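Side-chain contacts in importin subunit beta-1 (Saccharomyces cerevisiae, PDB 5OWU), which carries proteins into the nucleus together with importin alpha, the partner that recognises classical nuclear localization signals in cargo: residues S568-Q573 with S611-D616; L605-D610 with S641-K646; I510-E513 with R517-A520; G600-L605 with F619-A624. All coordinates share one frame; numbering follows the deposited sequence.

Interaction 1: residues S568-Q573 with S611-D616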
loop_
_atom_site.group_PDB
_atom_site.type_symbol
_atom_site.label_atom_id
_atom_site.label_comp_id
_atom_site.label_asym_id
_atom_site.label_seq_id
_atom_site.Cartn_x
_atom_site.Cartn_y
_atom_site.Cartn_z
ATOM N N SER A 568 22.417 6.418 -13.697
ATOM C CA SER A 568 22.750 7.460 -12.731
ATOM C C SER A 568 22.502 8.841 -13.324
ATOM O O SER A 568 21.866 9.700 -12.697
ATOM C CB SER A 568 24.204 7.303 -12.286
ATOM O OG SER A 568 24.590 8.362 -11.433
ATOM N N LEU A 569 22.978 9.065 -14.549
ATOM C CA LEU A 569 22.739 10.340 -15.213
ATOM C C LEU A 569 21.246 10.619 -15.351
ATOM O O LEU A 569 20.792 11.744 -15.108
ATOM C CB LEU A 569 23.422 10.348 -16.582
ATOM C CG LEU A 569 23.225 11.611 -17.420
ATOM C CD1 LEU A 569 23.826 12.829 -16.726
ATOM C CD2 LEU A 569 23.832 11.420 -18.802
ATOM N N GLN A 570 20.464 9.611 -15.749
ATOM C CA GLN A 570 19.026 9.809 -15.915
ATOM C C GLN A 570 18.361 10.186 -14.591
ATOM O O GLN A 570 17.538 11.108 -14.540
ATOM C CB GLN A 570 18.394 8.549 -16.505
ATOM C CG GLN A 570 18.545 8.466 -18.022
ATOM C CD GLN A 570 18.673 7.042 -18.544
ATOM O OE1 GLN A 570 18.505 6.076 -17.798
ATOM N NE2 GLN A 570 18.964 6.907 -19.835
ATOM N N GLU A 571 18.703 9.477 -13.509
ATOM C CA GLU A 571 18.148 9.814 -12.195
ATOM C C GLU A 571 18.536 11.228 -11.779
ATOM O O GLU A 571 17.715 11.961 -11.218
ATOM C CB GLU A 571 18.614 8.798 -11.150
ATOM C CG GLU A 571 18.319 9.167 -9.682
ATOM C CD GLU A 571 16.838 9.117 -9.338
ATOM O OE1 GLU A 571 16.035 8.720 -10.209
ATOM O OE2 GLU A 571 16.477 9.476 -8.191
ATOM N N LEU A 572 19.781 11.634 -12.053
ATOM C CA LEU A 572 20.205 12.995 -11.726
ATOM C C LEU A 572 19.400 14.028 -12.505
ATOM O O LEU A 572 18.977 15.051 -11.949
ATOM C CB LEU A 572 21.698 13.162 -12.004
ATOM C CG LEU A 572 22.237 14.591 -11.934
ATOM C CD1 LEU A 572 21.974 15.216 -10.549
ATOM C CD2 LEU A 572 23.715 14.607 -12.255
ATOM N N GLN A 573 19.185 13.791 -13.800
ATOM C CA GLN A 573 18.398 14.740 -14.582
ATOM C C GLN A 573 16.957 14.790 -14.089
ATOM O O GLN A 573 16.334 15.856 -14.084
ATOM C CB GLN A 573 18.449 14.374 -16.064
ATOM C CG GLN A 573 19.832 14.528 -16.662
ATOM C CD GLN A 573 19.845 14.270 -18.147
ATOM O OE1 GLN A 573 19.373 13.236 -18.609
ATOM N NE2 GLN A 573 20.384 15.213 -18.905
ATOM N N SER A 611 15.005 9.136 -24.702
ATOM C CA SER A 611 14.234 10.169 -24.021
ATOM C C SER A 611 13.103 9.578 -23.195
ATOM O O SER A 611 12.615 10.237 -22.270
ATOM C CB SER A 611 13.674 11.165 -25.038
ATOM O OG SER A 611 13.073 10.498 -26.136
ATOM N N ALA A 612 12.688 8.346 -23.494
ATOM C CA ALA A 612 11.588 7.727 -22.767
ATOM C C ALA A 612 11.844 7.658 -21.269
ATOM O O ALA A 612 10.888 7.540 -20.494
ATOM C CB ALA A 612 11.332 6.323 -23.313
ATOM N N PHE A 613 13.106 7.732 -20.841
ATOM C CA PHE A 613 13.421 7.566 -19.425
ATOM C C PHE A 613 13.226 8.852 -18.625
ATOM O O PHE A 613 12.924 8.783 -17.429
ATOM C CB PHE A 613 14.857 7.057 -19.262
ATOM C CG PHE A 613 15.115 5.734 -19.935
ATOM C CD1 PHE A 613 15.548 5.685 -21.248
ATOM C CD2 PHE A 613 14.924 4.539 -19.258
ATOM C CE1 PHE A 613 15.785 4.477 -21.874
ATOM C CE2 PHE A 613 15.163 3.326 -19.882
ATOM C CZ PHE A 613 15.593 3.297 -21.190
ATOM N N ILE A 614 13.381 10.021 -19.251
ATOM C CA ILE A 614 13.190 11.301 -18.573
ATOM C C ILE A 614 12.023 12.109 -19.128
ATOM O O ILE A 614 11.720 13.176 -18.585
ATOM C CB ILE A 614 14.474 12.153 -18.611
ATOM C CG1 ILE A 614 14.895 12.422 -20.051
ATOM C CG2 ILE A 614 15.591 11.470 -17.840
ATOM C CD1 ILE A 614 15.743 13.656 -20.196
ATOM N N GLU A 615 11.360 11.652 -20.196
ATOM C CA GLU A 615 10.347 12.497 -20.825
ATOM C C GLU A 615 9.218 12.830 -19.859
ATOM O O GLU A 615 8.585 13.879 -19.987
ATOM C CB GLU A 615 9.789 11.833 -22.090
ATOM C CG GLU A 615 9.109 10.491 -21.881
ATOM C CD GLU A 615 8.462 9.952 -23.153
ATOM O OE1 GLU A 615 8.286 10.726 -24.125
ATOM O OE2 GLU A 615 8.130 8.750 -23.180
ATOM N N ASP A 616 8.943 11.952 -18.898
ATOM C CA ASP A 616 7.922 12.238 -17.896
ATOM C C ASP A 616 8.283 13.481 -17.084
ATOM O O ASP A 616 7.467 14.403 -16.928
ATOM C CB ASP A 616 7.754 11.019 -16.989
ATOM C CG ASP A 616 6.473 11.059 -16.192
ATOM O OD1 ASP A 616 5.412 11.341 -16.790
ATOM O OD2 ASP A 616 6.526 10.804 -14.968
#

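Interaction 2: residues L605-D610 with S641-K646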
loop_
_atom_site.group_PDB
_atom_site.type_symbol
_atom_site.label_atom_id
_atom_site.label_comp_id
_atom_site.label_asym_id
_atom_site.label_seq_id
_atom_site.Cartn_x
_atom_site.Cartn_y
_atom_site.Cartn_z
ATOM N N LEU A 605 16.088 17.736 -24.615
ATOM C CA LEU A 605 15.924 16.532 -23.812
ATOM C C LEU A 605 14.916 15.587 -24.443
ATOM O O LEU A 605 15.072 14.362 -24.371
ATOM C CB LEU A 605 15.498 16.906 -22.394
ATOM C CG LEU A 605 16.590 17.574 -21.563
ATOM C CD1 LEU A 605 15.990 18.206 -20.319
ATOM C CD2 LEU A 605 17.664 16.564 -21.183
ATOM N N LEU A 606 13.869 16.136 -25.065
ATOM C CA LEU A 606 12.858 15.288 -25.686
ATOM C C LEU A 606 13.373 14.635 -26.959
ATOM O O LEU A 606 12.902 13.554 -27.329
ATOM C CB LEU A 606 11.595 16.100 -25.987
ATOM C CG LEU A 606 10.720 16.536 -24.806
ATOM C CD1 LEU A 606 9.532 17.341 -25.300
ATOM C CD2 LEU A 606 10.238 15.346 -23.981
ATOM N N GLU A 607 14.330 15.262 -27.643
ATOM C CA GLU A 607 14.856 14.682 -28.873
ATOM C C GLU A 607 16.038 13.757 -28.628
ATOM O O GLU A 607 16.494 13.095 -29.568
ATOM C CB GLU A 607 15.263 15.786 -29.856
ATOM C CG GLU A 607 14.095 16.379 -30.624
ATOM C CD GLU A 607 13.337 15.342 -31.447
ATOM O OE1 GLU A 607 13.832 14.203 -31.585
ATOM O OE2 GLU A 607 12.235 15.662 -31.943
ATOM N N LYS A 608 16.534 13.696 -27.397
ATOM C CA LYS A 608 17.590 12.762 -27.049
ATOM C C LYS A 608 17.178 11.330 -27.360
ATOM O O LYS A 608 16.002 10.968 -27.289
ATOM C CB LYS A 608 17.914 12.867 -25.561
ATOM C CG LYS A 608 19.149 13.674 -25.246
ATOM C CD LYS A 608 19.377 13.787 -23.749
ATOM C CE LYS A 608 19.217 12.456 -23.001
ATOM N NZ LYS A 608 19.504 12.599 -21.550
ATOM N N LYS A 609 18.167 10.502 -27.684
ATOM C CA LYS A 609 17.940 9.067 -27.677
ATOM C C LYS A 609 17.684 8.600 -26.248
ATOM O O LYS A 609 18.248 9.131 -25.287
ATOM C CB LYS A 609 19.135 8.317 -28.268
ATOM C CG LYS A 609 18.945 6.802 -28.253
ATOM C CD LYS A 609 20.052 6.047 -28.966
ATOM C CE LYS A 609 19.795 4.542 -28.890
ATOM N NZ LYS A 609 18.513 4.161 -29.547
ATOM N N ASP A 610 16.822 7.593 -26.110
ATOM C CA ASP A 610 16.387 7.122 -24.794
ATOM C C ASP A 610 15.703 8.235 -24.003
ATOM O O ASP A 610 15.801 8.294 -22.775
ATOM C CB ASP A 610 17.558 6.536 -23.992
ATOM C CG ASP A 610 17.908 5.120 -24.413
ATOM O OD1 ASP A 610 16.995 4.380 -24.835
ATOM O OD2 ASP A 610 19.097 4.746 -24.315
ATOM N N SER A 641 3.159 20.443 -29.846
ATOM C CA SER A 641 1.988 19.622 -30.158
ATOM C C SER A 641 2.332 18.198 -30.569
ATOM O O SER A 641 1.698 17.262 -30.053
ATOM C CB SER A 641 1.165 20.315 -31.253
ATOM O OG SER A 641 0.124 19.465 -31.705
ATOM N N PRO A 642 3.284 17.954 -31.473
ATOM C CA PRO A 642 3.587 16.556 -31.829
ATOM C C PRO A 642 3.989 15.718 -30.628
ATOM O O PRO A 642 3.479 14.600 -30.448
ATOM C CB PRO A 642 4.727 16.696 -32.854
ATOM C CG PRO A 642 4.614 18.090 -33.369
ATOM C CD PRO A 642 4.113 18.908 -32.226
ATOM N N TYR A 643 4.885 16.243 -29.787
ATOM C CA TYR A 643 5.275 15.529 -28.576
ATOM C C TYR A 643 4.068 15.268 -27.692
ATOM O O TYR A 643 3.866 14.148 -27.212
ATOM C CB TYR A 643 6.319 16.330 -27.801
ATOM C CG TYR A 643 7.596 16.585 -28.557
ATOM C CD1 TYR A 643 8.510 15.568 -28.775
ATOM C CD2 TYR A 643 7.896 17.851 -29.026
ATOM C CE1 TYR A 643 9.679 15.804 -29.459
ATOM C CE2 TYR A 643 9.059 18.095 -29.709
ATOM C CZ TYR A 643 9.944 17.072 -29.920
ATOM O OH TYR A 643 11.106 17.322 -30.598
ATOM N N LEU A 644 3.252 16.297 -27.461
ATOM C CA LEU A 644 2.084 16.142 -26.601
ATOM C C LEU A 644 1.169 15.031 -27.103
ATOM O O LEU A 644 0.773 14.147 -26.338
ATOM C CB LEU A 644 1.324 17.462 -26.508
ATOM C CG LEU A 644 -0.002 17.411 -25.748
ATOM C CD1 LEU A 644 0.219 16.973 -24.308
ATOM C CD2 LEU A 644 -0.678 18.769 -25.823
ATOM N N LEU A 645 0.806 15.069 -28.387
ATOM C CA LEU A 645 -0.094 14.056 -28.935
ATOM C C LEU A 645 0.514 12.659 -28.830
ATOM O O LEU A 645 -0.160 11.701 -28.417
ATOM C CB LEU A 645 -0.433 14.395 -30.389
ATOM C CG LEU A 645 -1.696 15.233 -30.621
ATOM C CD1 LEU A 645 -1.718 16.487 -29.755
ATOM C CD2 LEU A 645 -1.814 15.604 -32.100
ATOM N N LYS A 646 1.792 12.518 -29.196
ATOM C CA LYS A 646 2.437 11.212 -29.080
ATOM C C LYS A 646 2.409 10.709 -27.640
ATOM O O LYS A 646 2.113 9.535 -27.386
ATOM C CB LYS A 646 3.875 11.284 -29.596
ATOM C CG LYS A 646 4.631 9.959 -29.500
ATOM C CD LYS A 646 5.956 9.982 -30.256
ATOM C CE LYS A 646 5.743 10.062 -31.765
ATOM N NZ LYS A 646 6.971 9.715 -32.539
#

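Interaction 3: residues I510-E513 with R517-A520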
loop_
_atom_site.group_PDB
_atom_site.type_symbol
_atom_site.label_atom_id
_atom_site.label_comp_id
_atom_site.label_asym_id
_atom_site.label_seq_id
_atom_site.Cartn_x
_atom_site.Cartn_y
_atom_site.Cartn_z
ATOM N N ILE A 510 29.427 14.047 -7.116
ATOM C CA ILE A 510 29.740 13.418 -8.392
ATOM C C ILE A 510 28.908 12.160 -8.591
ATOM O O ILE A 510 28.602 11.784 -9.730
ATOM C CB ILE A 510 31.252 13.137 -8.476
ATOM C CG1 ILE A 510 31.989 14.418 -8.880
ATOM C CG2 ILE A 510 31.555 12.016 -9.480
ATOM C CD1 ILE A 510 33.502 14.344 -8.730
ATOM N N ASP A 511 28.498 11.513 -7.507
ATOM C CA ASP A 511 27.716 10.288 -7.581
ATOM C C ASP A 511 26.515 10.390 -6.650
ATOM O O ASP A 511 26.390 11.328 -5.859
ATOM C CB ASP A 511 28.569 9.063 -7.221
ATOM C CG ASP A 511 29.031 9.082 -5.772
ATOM O OD1 ASP A 511 28.168 8.986 -4.876
ATOM O OD2 ASP A 511 30.252 9.195 -5.531
ATOM N N ASN A 512 25.622 9.409 -6.754
ATOM C CA ASN A 512 24.439 9.319 -5.907
ATOM C C ASN A 512 24.523 8.108 -4.983
ATOM O O ASN A 512 23.521 7.449 -4.693
ATOM C CB ASN A 512 23.168 9.249 -6.748
ATOM C CG ASN A 512 21.904 9.272 -5.896
ATOM O OD1 ASN A 512 21.829 9.980 -4.890
ATOM N ND2 ASN A 512 20.915 8.483 -6.291
ATOM N N GLU A 513 25.721 7.796 -4.505
ATOM C CA GLU A 513 25.857 6.661 -3.608
ATOM C C GLU A 513 24.983 6.857 -2.372
ATOM O O GLU A 513 24.829 7.972 -1.856
ATOM C CB GLU A 513 27.322 6.456 -3.228
ATOM C CG GLU A 513 27.595 5.060 -2.695
ATOM C CD GLU A 513 29.070 4.719 -2.642
ATOM O OE1 GLU A 513 29.614 4.274 -3.673
ATOM O OE2 GLU A 513 29.684 4.905 -1.573
ATOM N N ARG A 517 22.788 12.237 -3.120
ATOM C CA ARG A 517 22.571 13.355 -4.032
ATOM C C ARG A 517 21.082 13.583 -4.289
ATOM O O ARG A 517 20.583 14.709 -4.163
ATOM C CB ARG A 517 23.331 13.106 -5.340
ATOM C CG ARG A 517 23.216 14.228 -6.360
ATOM C CD ARG A 517 24.169 13.994 -7.530
ATOM N NE ARG A 517 23.815 12.816 -8.319
ATOM C CZ ARG A 517 24.619 12.244 -9.213
ATOM N NH1 ARG A 517 25.833 12.727 -9.424
ATOM N NH2 ARG A 517 24.214 11.182 -9.901
ATOM N N ALA A 518 20.350 12.516 -4.619
ATOM C CA ALA A 518 18.907 12.633 -4.814
ATOM C C ALA A 518 18.216 13.194 -3.576
ATOM O O ALA A 518 17.341 14.068 -3.682
ATOM C CB ALA A 518 18.319 11.268 -5.176
ATOM N N SER A 519 18.598 12.709 -2.390
ATOM C CA SER A 519 18.018 13.231 -1.159
ATOM C C SER A 519 18.249 14.729 -1.048
ATOM O O SER A 519 17.338 15.481 -0.667
ATOM C CB SER A 519 18.602 12.496 0.048
ATOM O OG SER A 519 18.231 11.128 0.004
ATOM N N ALA A 520 19.448 15.193 -1.419
ATOM C CA ALA A 520 19.701 16.628 -1.361
ATOM C C ALA A 520 18.760 17.367 -2.298
ATOM O O ALA A 520 18.168 18.388 -1.924
ATOM C CB ALA A 520 21.157 16.929 -1.709
#

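Interaction 4: residues G600-L605 with F619-A624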
loop_
_atom_site.group_PDB
_atom_site.type_symbol
_atom_site.label_atom_id
_atom_site.label_comp_id
_atom_site.label_asym_id
_atom_site.label_seq_id
_atom_site.Cartn_x
_atom_site.Cartn_y
_atom_site.Cartn_z
ATOM N N GLY A 600 14.147 25.507 -25.052
ATOM C CA GLY A 600 15.233 24.996 -25.869
ATOM C C GLY A 600 15.847 23.749 -25.270
ATOM O O GLY A 600 16.063 22.747 -25.957
ATOM N N LEU A 601 16.108 23.781 -23.961
ATOM C CA LEU A 601 16.654 22.612 -23.285
ATOM C C LEU A 601 15.651 21.467 -23.278
ATOM O O LEU A 601 15.997 20.315 -23.577
ATOM C CB LEU A 601 17.065 22.996 -21.865
ATOM C CG LEU A 601 18.143 24.068 -21.784
ATOM C CD1 LEU A 601 18.406 24.444 -20.318
ATOM C CD2 LEU A 601 19.410 23.604 -22.507
ATOM N N PHE A 602 14.385 21.772 -22.986
ATOM C CA PHE A 602 13.404 20.704 -22.846
ATOM C C PHE A 602 13.230 19.962 -24.166
ATOM O O PHE A 602 13.311 18.727 -24.213
ATOM C CB PHE A 602 12.080 21.277 -22.337
ATOM C CG PHE A 602 12.165 21.874 -20.946
ATOM C CD1 PHE A 602 13.135 21.452 -20.043
ATOM C CD2 PHE A 602 11.274 22.855 -20.543
ATOM C CE1 PHE A 602 13.215 22.001 -18.775
ATOM C CE2 PHE A 602 11.350 23.407 -19.270
ATOM C CZ PHE A 602 12.320 22.976 -18.386
ATOM N N PHE A 603 13.047 20.698 -25.260
ATOM C CA PHE A 603 12.987 20.047 -26.561
ATOM C C PHE A 603 14.231 19.208 -26.810
ATOM O O PHE A 603 14.131 18.060 -27.260
ATOM C CB PHE A 603 12.794 21.089 -27.663
ATOM C CG PHE A 603 11.412 21.670 -27.703
ATOM C CD1 PHE A 603 10.304 20.843 -27.662
ATOM C CD2 PHE A 603 11.218 23.041 -27.754
ATOM C CE1 PHE A 603 9.027 21.371 -27.687
ATOM C CE2 PHE A 603 9.941 23.572 -27.782
ATOM C CZ PHE A 603 8.848 22.735 -27.748
ATOM N N ARG A 604 15.413 19.737 -26.483
ATOM C CA ARG A 604 16.615 18.936 -26.669
ATOM C C ARG A 604 16.509 17.639 -25.880
ATOM O O ARG A 604 16.727 16.546 -26.420
ATOM C CB ARG A 604 17.854 19.741 -26.275
ATOM C CG ARG A 604 18.244 20.777 -27.324
ATOM C CD ARG A 604 19.281 21.752 -26.807
ATOM N NE ARG A 604 20.488 21.075 -26.347
ATOM C CZ ARG A 604 21.460 21.667 -25.660
ATOM N NH1 ARG A 604 21.369 22.952 -25.344
ATOM N NH2 ARG A 604 22.521 20.970 -25.277
ATOM N N LEU A 605 16.088 17.736 -24.615
ATOM C CA LEU A 605 15.924 16.532 -23.812
ATOM C C LEU A 605 14.916 15.587 -24.443
ATOM O O LEU A 605 15.072 14.362 -24.371
ATOM C CB LEU A 605 15.498 16.906 -22.394
ATOM C CG LEU A 605 16.590 17.574 -21.563
ATOM C CD1 LEU A 605 15.990 18.206 -20.319
ATOM C CD2 LEU A 605 17.664 16.564 -21.183
ATOM N N PHE A 619 8.048 16.567 -19.201
ATOM C CA PHE A 619 6.667 17.007 -19.344
ATOM C C PHE A 619 6.189 17.714 -18.088
ATOM O O PHE A 619 5.443 18.692 -18.170
ATOM C CB PHE A 619 5.770 15.813 -19.662
ATOM C CG PHE A 619 5.570 15.590 -21.128
ATOM C CD1 PHE A 619 6.614 15.161 -21.927
ATOM C CD2 PHE A 619 4.335 15.815 -21.708
ATOM C CE1 PHE A 619 6.426 14.963 -23.288
ATOM C CE2 PHE A 619 4.141 15.613 -23.059
ATOM C CZ PHE A 619 5.189 15.188 -23.850
ATOM N N TYR A 620 6.592 17.223 -16.911
ATOM C CA TYR A 620 6.255 17.918 -15.672
ATOM C C TYR A 620 6.811 19.338 -15.675
ATOM O O TYR A 620 6.122 20.289 -15.276
ATOM C CB TYR A 620 6.784 17.133 -14.465
ATOM C CG TYR A 620 5.887 15.995 -14.009
ATOM C CD1 TYR A 620 4.535 16.207 -13.761
ATOM C CD2 TYR A 620 6.390 14.711 -13.825
ATOM C CE1 TYR A 620 3.711 15.177 -13.344
ATOM C CE2 TYR A 620 5.570 13.673 -13.408
ATOM C CZ TYR A 620 4.232 13.912 -13.173
ATOM O OH TYR A 620 3.410 12.890 -12.761
ATOM N N ALA A 621 8.052 19.510 -16.141
ATOM C CA ALA A 621 8.634 20.849 -16.143
ATOM C C ALA A 621 7.997 21.734 -17.212
ATOM O O ALA A 621 7.803 22.940 -17.001
ATOM C CB ALA A 621 10.144 20.761 -16.346
ATOM N N ILE A 622 7.672 21.158 -18.368
ATOM C CA ILE A 622 6.987 21.919 -19.409
ATOM C C ILE A 622 5.627 22.369 -18.903
ATOM O O ILE A 622 5.218 23.517 -19.102
ATOM C CB ILE A 622 6.868 21.082 -20.696
ATOM C CG1 ILE A 622 8.258 20.868 -21.310
ATOM C CG2 ILE A 622 5.922 21.754 -21.691
ATOM C CD1 ILE A 622 8.269 19.957 -22.507
ATOM N N SER A 623 4.912 21.475 -18.225
ATOM C CA SER A 623 3.620 21.837 -17.660
ATOM C C SER A 623 3.756 22.982 -16.669
ATOM O O SER A 623 2.956 23.923 -16.693
ATOM C CB SER A 623 2.983 20.622 -16.991
ATOM O OG SER A 623 2.772 19.590 -17.933
ATOM N N ALA A 624 4.765 22.926 -15.789
ATOM C CA ALA A 624 4.968 24.029 -14.853
ATOM C C ALA A 624 5.237 25.335 -15.592
ATOM O O ALA A 624 4.687 26.386 -15.238
ATOM C CB ALA A 624 6.122 23.710 -13.901
#

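Interaction 1: residues S568-Q573 with S611-D616
I614 and Q573 meet on the buried side of this contact, while Q570 and F613 meet nearer solvent. The I614 side chain lies against helix 563-586 with both of its branches: the methyl CG2 rests 3.8 Å from the carbonyl oxygen Q570 O, and CD1 at the end of the other branch stands 4.0 Å from Q573 OE1. CG1 sits between the backbone N and the carbonyl carbon (chi1 59°), which swings CD1 toward Q573 and L605 while CG2 faces the helix backbone. A hydrogen bond from Q573 NE2 to T553 OG1 anchors the amide. The contact joins two successive HEAT repeats of the solenoid, HEAT 13 through residues 568-573 and HEAT 14 through residues 611-616, where the chain enters helix 615-629. The other half approaches as closely but lies nearer solvent. Here the Q570 chain bends at chi2 (148°) and brings its amide alongside F613, with Q570 CD 3.9 Å from F613 CB and Q570 NE2 at the same distance from F613 CD1. Amide and ring planes are only 6° apart, yet the amide is displaced obliquely from the ring, and no hydrogen bond crosses between the segments. F613 is exposed, and Q570 is partly so.

Interaction 2: residues L605-D610 with S641-K646
L606 and Y643 mark the closest approach of the two backbones, their CA atoms 8.1 Å apart, with L606 in the last turn of helix 595-607 and Y643 one residue past the proline kink of helix 637-649. At that spacing the side chains do all the touching, and Y643 serves two neighbours at once. Its CG is anti to the carbonyl carbon (chi1 -61°), which sends the ring across the gap to the end of the opposite helix. L606 CD1 comes over one ring face in a CH-pi contact, 4.0 Å from the ring centroid and 18° off the normal, displaced toward the rim; its nearest ring atom is Y643 CG at 3.9 Å. L606 CB follows behind, 4.0 Å from Y643 CE1. At the far end of the ring, E607 folds back at chi2 (-59°) and offers OE2 near the ring plane, where Y643 OH donates a hydrogen bond to it. The modelled length from Y643 OH to E607 OE2, 2.4 Å, is very short, and its exact value is doubtful. The contact ties HEAT 14 to HEAT 15. L606 also packs on V618, F619 and I622 of helix 615-629, while E607 is exposed. Y643 thus joins an apolar contact to a polar one: the buried leucine covers its ring face with a methyl, and the exposed carboxylate accepts the bond of its hydroxyl.

Interaction 3: residues I510-E513 with R517-A520
The guanidinium of R517 lies flat on the backbone of the loop: D511 C is 3.6 Å above its plane and N512 N joins it over the same face. On the opposite face L572 CD1, from helix 563-586, sits above NE. At the edge, near the plane, NH1 gives I510 O a weak bond of 2.9 Å, bent at 124°; its stronger partner is R509 O. This is the turn between helices 496-507 and 516-530 within HEAT 12, and it contains an Asx turn in which D511 OD1 accepts from E513 N at 2.7 Å. OD1 also forms a salt bridge with R509. N512 works at the start of the following helix. Its amide reaches the first turn because chi1 (-175°) turns CG away from the backbone N, and it lies nearly parallel with the guanidinium. Its OD1 accepts from A518 N at 2.9 Å in a nearly straight bond (174°), the donor standing well above the carbonyl plane, and more weakly from R517 N. A leucine in place of R517 would remove the guanidinium, so the carbonyls of R509 and I510 would probably lose its N-H donors and the loop its flat support. D511 O is buried here without a polar partner in the model, with R517 CB 3.6 Å from it.

Interaction 4: residues G600-L605 with F619-A624
F602 points its ring from helix 595-607 at A621 and I622 on helix 615-629, meeting A621 with CZ and I622 with CD2, both obliquely. CG is anti to the carbonyl carbon (chi1 -64°), and the ring carries CZ out to the methyl A621 CB, 3.7 Å away. CE1 and CE2, both at 4.1 Å from A621 CB, straddle that methyl almost evenly. I622 comes the other way: the two side chains slide past each other in opposite directions, with I622 CG1 beside F602 CD2 at 3.7 Å and the terminal I622 CD1 reaching back to F602 CB at 4.0 Å. The helices run antiparallel, as the paired helices of a HEAT repeat do, and the contact joins the two helices of HEAT 14. L577 and L580 of helix 563-586 also touch F602, so the ring belongs to the core shared with the preceding repeat. Within helix 615-629, F619 O takes S623 N and S623 OG from opposite faces of its plane, which satisfies the buried hydroxyl locally. Replacing F602 with an alanine would probably open a gap between the helices and leave A621 CB and I622 CG1 without their aromatic partner. Carbon meets carbon throughout this contact, with no hydrogen bond across, so its cohesion rests on close van der Waals fit and the exclusion of water.

How the interactions relate
From the N terminus, interaction 3 comes first and closes the short turn of HEAT 12, finishing before the others begin. Interaction 1 then spans 37 residues between its segments and ties HEAT 13 to HEAT 14; interaction 4 closes the 13-residue gap within HEAT 14, and interaction 2 reaches over 30 residues to HEAT 15. These last three cross pairwise along the chain, and none nests in another. L605 belongs to both interaction 2 and interaction 4, and its CD2 also packs on I614 CD1 of interaction 1. R517 meets S568 and L572, coupling interaction 3 to interaction 1. Four consecutive repeats are thus joined along the solenoid.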